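Local coordinates for protein hydrogen peroxide-inducible genes activator (PDB 6G1B) that probably senses hydrogen peroxide and regulates transcription of peroxide-defence genes as a DNA-binding regulator of the LysR family, at residues A[153-158]-A[283-288]; A[166-171]-A[296-301]. The protein carries 1 engineered substitution. All coordinates share one frame; numbering follows the deposited sequence. Where two conformers were deposited one is given.

Contact 1. Residues A[153-158]-A[283-288]; sequences VAMMAL and IGLVYR. With PEO (hydrogen peroxide), chain H.
Met156 and Val286 meet on one face of an antiparallel strand pair, while Val153, Met155, Ile283, Leu285 and Tyr287 occupy the other face. The strand axes approach to 4.6 Å, and their N-to-C directions are 149° apart, a twist of about 30° from strictly antiparallel. On the face of Met156, its CG lies 3.3 Å from Val286 CG1, tighter than usual for two carbons. Because the Val286 side chain is also nearly eclipsed (chi1 3°), the exact placement of its methyls is doubtful. Leu158 leans back over the strand, its CG reaching Gly284 CA at 3.7 Å, where the glycine offers only backbone. Helix 139-147 packs on this face through Leu143 and Leu146.

On the other face, Val153 turns CG2 anti to its backbone N, which carries this methyl to Leu285 CD2 at 3.7 Å. The same CD2 touches Met155 CB. Met155 is fully extended along chi1 to chi3, and this straight chain runs obliquely across Ile283, setting its CE methyl 3.8 Å from Ile283 CG2. Leu304 of helix 294-317 touches both Met155 and Leu285. Tyr287 sends its ring away from strand 153-158; its OH stands 2.9 Å from peroxide atom O2, which lies at the ring edge and in its plane.

Two reciprocal pairs of backbone bonds hold the strands: Ala154 with Val286, and Met156 with Gly284. Gly284 N to Met156 O is 2.8 Å, and its C=O...N angle of 169° makes it almost linear at the oxygen. These four bonds, with others to neighbouring strands (Met155 to Gly106, Ile283 to Leu170), take up much of the backbone polarity, and the side chains meeting across the pair are hydrocarbon and thioether. The peroxide probably comes from the crystallisation liquor, though such molecules often mark pockets.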
loop_
_atom_site.group_PDB
_atom_site.type_symbol
_atom_site.label_atom_id
_atom_site.label_comp_id
_atom_site.label_asym_id
_atom_site.label_seq_id
_atom_site.Cartn_x
_atom_site.Cartn_y
_atom_site.Cartn_z
ATOM N N VAL A 153 28.034 -6.502 -10.482
ATOM C CA VAL A 153 28.544 -7.039 -11.716
ATOM C C VAL A 153 27.378 -7.307 -12.687
ATOM O O VAL A 153 26.255 -7.564 -12.264
ATOM C CB VAL A 153 29.368 -8.312 -11.434
ATOM C CG1 VAL A 153 28.512 -9.441 -10.874
ATOM C CG2 VAL A 153 30.131 -8.714 -12.682
ATOM N N ALA A 154 27.649 -7.177 -13.978
ATOM C CA ALA A 154 26.639 -7.363 -15.019
ATOM C C ALA A 154 27.134 -8.405 -16.016
ATOM O O ALA A 154 28.260 -8.318 -16.499
ATOM C CB ALA A 154 26.380 -6.046 -15.732
ATOM N N MET A 155 26.286 -9.378 -16.327
ATOM C CA MET A 155 26.585 -10.396 -17.320
ATOM C C MET A 155 25.901 -9.931 -18.598
ATOM O O MET A 155 24.697 -9.798 -18.633
ATOM C CB MET A 155 26.067 -11.753 -16.868
ATOM C CG MET A 155 26.314 -12.882 -17.827
ATOM S SD MET A 155 25.579 -14.386 -17.170
ATOM C CE MET A 155 26.053 -15.581 -18.424
ATOM N N MET A 156 26.687 -9.696 -19.641
ATOM C CA MET A 156 26.196 -9.063 -20.857
ATOM C C MET A 156 27.115 -9.317 -22.059
ATOM O O MET A 156 28.162 -9.938 -21.923
ATOM C CB MET A 156 26.050 -7.565 -20.587
ATOM C CG MET A 156 27.347 -6.887 -20.146
ATOM S SD MET A 156 27.166 -5.126 -19.801
ATOM C CE MET A 156 27.263 -4.554 -21.481
ATOM N N ALA A 157 26.708 -8.845 -23.232
ATOM C CA ALA A 157 27.527 -8.969 -24.461
ATOM C C ALA A 157 28.690 -7.984 -24.437
ATOM O O ALA A 157 28.530 -6.823 -24.069
ATOM C CB ALA A 157 26.676 -8.735 -25.704
ATOM N N LEU A 158 29.861 -8.459 -24.772
ATOM C CA LEU A 158 31.051 -7.623 -24.904
ATOM C C LEU A 158 31.248 -7.301 -26.373
ATOM O O LEU A 158 30.846 -8.084 -27.241
ATOM C CB LEU A 158 32.299 -8.340 -24.383
ATOM C CG LEU A 158 32.182 -8.941 -22.987
ATOM C CD1 LEU A 158 33.538 -9.498 -22.596
ATOM C CD2 LEU A 158 31.666 -7.938 -21.952
ATOM N N ILE A 283 29.871 -13.308 -24.505
ATOM C CA ILE A 283 29.282 -12.992 -23.209
ATOM C C ILE A 283 30.410 -12.766 -22.212
ATOM O O ILE A 283 31.409 -13.478 -22.226
ATOM C CB ILE A 283 28.325 -14.112 -22.733
ATOM C CG1 ILE A 283 27.114 -14.203 -23.659
ATOM C CG2 ILE A 283 27.828 -13.870 -21.296
ATOM C CD1 ILE A 283 26.307 -12.941 -23.830
ATOM N N GLY A 284 30.248 -11.757 -21.367
ATOM C CA GLY A 284 31.242 -11.392 -20.351
ATOM C C GLY A 284 30.651 -10.857 -19.056
ATOM O O GLY A 284 29.473 -10.562 -18.971
ATOM N N LEU A 285 31.475 -10.737 -18.040
ATOM C CA LEU A 285 31.086 -10.082 -16.781
ATOM C C LEU A 285 31.699 -8.688 -16.793
ATOM O O LEU A 285 32.891 -8.566 -17.070
ATOM C CB LEU A 285 31.614 -10.848 -15.609
ATOM C CG LEU A 285 30.864 -11.994 -15.007
ATOM C CD1 LEU A 285 31.541 -12.281 -13.654
ATOM C CD2 LEU A 285 29.390 -11.671 -14.808
ATOM N N VAL A 286 30.913 -7.645 -16.543
ATOM C CA VAL A 286 31.470 -6.303 -16.463
ATOM C C VAL A 286 31.295 -5.698 -15.067
ATOM O O VAL A 286 30.228 -5.794 -14.465
ATOM C CB VAL A 286 31.134 -5.376 -17.682
ATOM C CG1 VAL A 286 30.232 -6.041 -18.683
ATOM C CG2 VAL A 286 30.681 -3.994 -17.308
ATOM N N TYR A 287 32.350 -5.086 -14.546
ATOM C CA TYR A 287 32.297 -4.523 -13.186
ATOM C C TYR A 287 33.051 -3.202 -13.105
ATOM O O TYR A 287 33.779 -2.865 -14.025
ATOM C CB TYR A 287 32.786 -5.554 -12.176
ATOM C CG TYR A 287 34.260 -5.877 -12.255
ATOM C CD1 TYR A 287 34.738 -6.901 -13.077
ATOM C CD2 TYR A 287 35.180 -5.175 -11.477
ATOM C CE1 TYR A 287 36.090 -7.209 -13.123
ATOM C CE2 TYR A 287 36.534 -5.470 -11.502
ATOM C CZ TYR A 287 36.993 -6.470 -12.336
ATOM O OH TYR A 287 38.343 -6.720 -12.348
ATOM N N ARG A 288 32.842 -2.449 -12.031
ATOM C CA ARG A 288 33.490 -1.132 -11.855
ATOM C C ARG A 288 34.962 -1.311 -11.517
ATOM O O ARG A 288 35.298 -2.045 -10.574
ATOM C CB ARG A 288 32.801 -0.339 -10.739
ATOM C CG ARG A 288 31.309 -0.060 -10.870
ATOM C CD ARG A 288 30.799 0.730 -9.639
ATOM N NE ARG A 288 30.823 -0.113 -8.446
ATOM C CZ ARG A 288 29.933 -1.049 -8.131
ATOM N NH1 ARG A 288 28.840 -1.277 -8.876
ATOM N NH2 ARG A 288 30.142 -1.773 -7.046
HETATM O O1 PEO H . 39.572 -8.067 -15.759
HETATM O O2 PEO H . 39.581 -8.489 -14.338
#

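Contact 2. Residues A[166-171]-A[296-301]; sequences KEIPLY and EFEQFA. With 1PS (3-pyridinium-1-ylpropane-1-sulfonate), chain E.
Strand 166-171 and helix 296-301 run in nearly the same direction, 14° apart, with their axes 9.6 Å from each other at closest approach, and no hydrogen bond joins them. Ile168 carries most of the contact, its side chain directed at the helix. A chi1 of -59° puts its CG1 anti to the carbonyl carbon, and a near-extended chi2 carries CD1 on to Phe297 CB at 3.9 Å; the two side chains cross at about a right angle. The shorter branch, CG2, meets Ala301 CB. Ala301 CB also receives Leu170 CD2 at 3.5 Å, a tight carbon pair, so the small alanine lets the leucine come close to the helix.

Glu298 bends at chi2 (-82°) and brings its carboxylate back across the isoleucine at a slant, with OE2 3.7 Å from Ile168 CG1. This is van der Waals contact, at the exposed margin of the interface. Farther up the strand, Lys166 does not touch the helix segment; its NZ instead donates to the sulfonate of the bound pyridinium compound, 2.7 Å from O1, in a site completed by Ser289 to Ser292.

A classic beta bulge interrupts the strand at Leu170 and Tyr171, which together oppose the single residue Ile283. Laying a long helix along a sheet strand through apolar side chains is typical of the alpha/beta, periplasmic-binding-protein-like fold of LysR effector domains.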
loop_
_atom_site.group_PDB
_atom_site.type_symbol
_atom_site.label_atom_id
_atom_site.label_comp_id
_atom_site.label_asym_id
_atom_site.label_seq_id
_atom_site.Cartn_x
_atom_site.Cartn_y
_atom_site.Cartn_z
ATOM N N LYS A 166 35.625 -2.825 -16.091
ATOM C CA LYS A 166 36.530 -3.901 -16.463
ATOM C C LYS A 166 35.692 -5.060 -16.938
ATOM O O LYS A 166 34.547 -5.192 -16.528
ATOM C CB LYS A 166 37.381 -4.361 -15.285
ATOM C CG LYS A 166 38.175 -3.268 -14.586
ATOM C CD LYS A 166 39.635 -3.287 -14.983
ATOM C CE LYS A 166 40.358 -4.472 -14.361
ATOM N NZ LYS A 166 41.825 -4.381 -14.607
ATOM N N GLU A 167 36.259 -5.901 -17.807
ATOM C CA GLU A 167 35.525 -7.001 -18.411
ATOM C C GLU A 167 36.219 -8.309 -18.145
ATOM O O GLU A 167 37.433 -8.383 -18.224
ATOM C CB GLU A 167 35.377 -6.776 -19.915
ATOM C CG GLU A 167 34.633 -5.482 -20.257
ATOM C CD GLU A 167 34.519 -5.230 -21.763
ATOM O OE1 GLU A 167 35.221 -5.887 -22.558
ATOM O OE2 GLU A 167 33.722 -4.371 -22.175
ATOM N N ILE A 168 35.446 -9.329 -17.799
ATOM C CA ILE A 168 35.950 -10.679 -17.747
ATOM C C ILE A 168 35.203 -11.450 -18.838
ATOM O O ILE A 168 33.984 -11.587 -18.751
ATOM C CB ILE A 168 35.725 -11.369 -16.375
ATOM C CG1 ILE A 168 36.403 -10.584 -15.229
ATOM C CG2 ILE A 168 36.266 -12.796 -16.432
ATOM C CD1 ILE A 168 35.867 -10.879 -13.849
ATOM N N PRO A 169 35.916 -11.925 -19.881
ATOM C CA PRO A 169 35.236 -12.777 -20.865
ATOM C C PRO A 169 34.805 -14.114 -20.302
ATOM O O PRO A 169 35.536 -14.699 -19.533
ATOM C CB PRO A 169 36.283 -12.963 -21.979
ATOM C CG PRO A 169 37.583 -12.428 -21.448
ATOM C CD PRO A 169 37.214 -11.437 -20.387
ATOM N N LEU A 170 33.600 -14.561 -20.635
ATOM C CA LEU A 170 33.098 -15.840 -20.164
ATOM C C LEU A 170 33.147 -16.900 -21.265
ATOM O O LEU A 170 33.715 -17.972 -21.054
ATOM C CB LEU A 170 31.665 -15.696 -19.639
ATOM C CG LEU A 170 31.498 -14.734 -18.456
ATOM C CD1 LEU A 170 30.036 -14.525 -18.107
ATOM C CD2 LEU A 170 32.308 -15.248 -17.277
ATOM N N TYR A 171 32.533 -16.599 -22.414
ATOM C CA TYR A 171 32.359 -17.560 -23.483
ATOM C C TYR A 171 31.786 -16.928 -24.755
ATOM O O TYR A 171 31.129 -15.887 -24.688
ATOM C CB TYR A 171 31.438 -18.703 -23.062
ATOM C CG TYR A 171 30.095 -18.299 -22.508
ATOM C CD1 TYR A 171 29.032 -18.029 -23.351
ATOM C CD2 TYR A 171 29.872 -18.258 -21.130
ATOM C CE1 TYR A 171 27.792 -17.690 -22.855
ATOM C CE2 TYR A 171 28.634 -17.915 -20.622
ATOM C CZ TYR A 171 27.601 -17.648 -21.479
ATOM O OH TYR A 171 26.402 -17.326 -20.959
ATOM N N GLU A 296 36.714 -12.237 -6.359
ATOM C CA GLU A 296 35.398 -12.838 -6.223
ATOM C C GLU A 296 34.680 -12.967 -7.572
ATOM O O GLU A 296 34.071 -13.994 -7.858
ATOM C CB GLU A 296 34.523 -12.014 -5.316
ATOM C CG GLU A 296 34.938 -12.038 -3.868
ATOM C CD GLU A 296 34.036 -11.128 -3.038
ATOM O OE1 GLU A 296 32.956 -11.591 -2.621
ATOM O OE2 GLU A 296 34.436 -9.970 -2.836
ATOM N N PHE A 297 34.764 -11.919 -8.376
ATOM C CA PHE A 297 34.121 -11.921 -9.677
ATOM C C PHE A 297 34.697 -13.001 -10.604
ATOM O O PHE A 297 33.930 -13.631 -11.319
ATOM C CB PHE A 297 34.180 -10.549 -10.341
ATOM C CG PHE A 297 33.535 -9.435 -9.542
ATOM C CD1 PHE A 297 32.471 -9.675 -8.668
ATOM C CD2 PHE A 297 33.942 -8.129 -9.704
ATOM C CE1 PHE A 297 31.870 -8.633 -7.962
ATOM C CE2 PHE A 297 33.340 -7.081 -9.004
ATOM C CZ PHE A 297 32.297 -7.341 -8.140
ATOM N N GLU A 298 36.017 -13.224 -10.548
ATOM C CA GLU A 298 36.668 -14.262 -11.339
ATOM C C GLU A 298 36.164 -15.622 -10.936
ATOM O O GLU A 298 35.907 -16.476 -11.793
ATOM C CB GLU A 298 38.197 -14.231 -11.204
ATOM C CG GLU A 298 38.849 -13.000 -11.839
ATOM C CD GLU A 298 39.067 -13.112 -13.345
ATOM O OE1 GLU A 298 38.842 -14.210 -13.938
ATOM O OE2 GLU A 298 39.487 -12.073 -13.939
ATOM N N GLN A 299 36.013 -15.829 -9.629
ATOM C CA GLN A 299 35.475 -17.088 -9.125
ATOM C C GLN A 299 34.018 -17.272 -9.577
ATOM O O GLN A 299 33.619 -18.365 -9.952
ATOM C CB GLN A 299 35.624 -17.179 -7.599
ATOM C CG GLN A 299 37.059 -17.329 -7.099
ATOM C CD GLN A 299 37.264 -16.861 -5.642
ATOM O OE1 GLN A 299 36.362 -16.909 -4.798
ATOM N NE2 GLN A 299 38.463 -16.400 -5.354
ATOM N N PHE A 300 33.238 -16.200 -9.576
ATOM C CA PHE A 300 31.872 -16.246 -10.067
ATOM C C PHE A 300 31.777 -16.563 -11.577
ATOM O O PHE A 300 30.863 -17.268 -12.026
ATOM C CB PHE A 300 31.131 -14.947 -9.746
ATOM C CG PHE A 300 29.661 -15.043 -9.962
ATOM C CD1 PHE A 300 28.906 -15.924 -9.216
ATOM C CD2 PHE A 300 29.037 -14.271 -10.926
ATOM C CE1 PHE A 300 27.552 -16.026 -9.420
ATOM C CE2 PHE A 300 27.675 -14.385 -11.154
ATOM C CZ PHE A 300 26.936 -15.272 -10.412
ATOM N N ALA A 301 32.734 -16.037 -12.336
ATOM C CA ALA A 301 32.871 -16.326 -13.767
ATOM C C ALA A 301 32.942 -17.828 -14.066
ATOM O O ALA A 301 32.330 -18.313 -15.018
ATOM C CB ALA A 301 34.094 -15.612 -14.334
HETATM N N1 1PS E . 41.017 -2.162 -7.375
HETATM C C1 1PS E . 40.382 -0.989 -7.102
HETATM C C2 1PS E . 40.336 -0.506 -5.804
HETATM C C3 1PS E . 41.592 -2.857 -6.357
HETATM C C4 1PS E . 41.545 -2.371 -5.057
HETATM C C5 1PS E . 40.916 -1.202 -4.796
HETATM C C6 1PS E . 41.050 -2.699 -8.730
HETATM C C7 1PS E . 41.815 -1.818 -9.715
HETATM C C8 1PS E . 41.357 -2.146 -11.136
HETATM S S1 1PS E . 42.661 -1.700 -12.309
HETATM O O1 1PS E . 42.168 -1.856 -13.727
HETATM O O2 1PS E . 43.893 -2.539 -12.086
HETATM O O3 1PS E . 43.176 -0.309 -12.037
#

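In the fold
Contacts 1 and 2 share one sheet and lie about 8 Å apart, centre to centre. Both are largely buried: contact 2 has one exposed residue, Glu298, whereas contact 1 is at most partly exposed, at Ala157 and Leu158. Strand 278-288 is flanked by 153-158 and 165-180, and probable hydrogen bonds join Leu285 N to Ile168 O (2.7 Å) and Tyr287 O to Lys166 N (2.8 Å). Contact 1 is strand to strand, ordered by backbone bonds; contact 2 is strand to helix and relies on side-chain packing. The rings of Tyr287 and Phe297 meet with planes about 55° apart, joining the two, and Lys166, Glu167, Ile168, Tyr287 and Glu298 line one peroxide pocket.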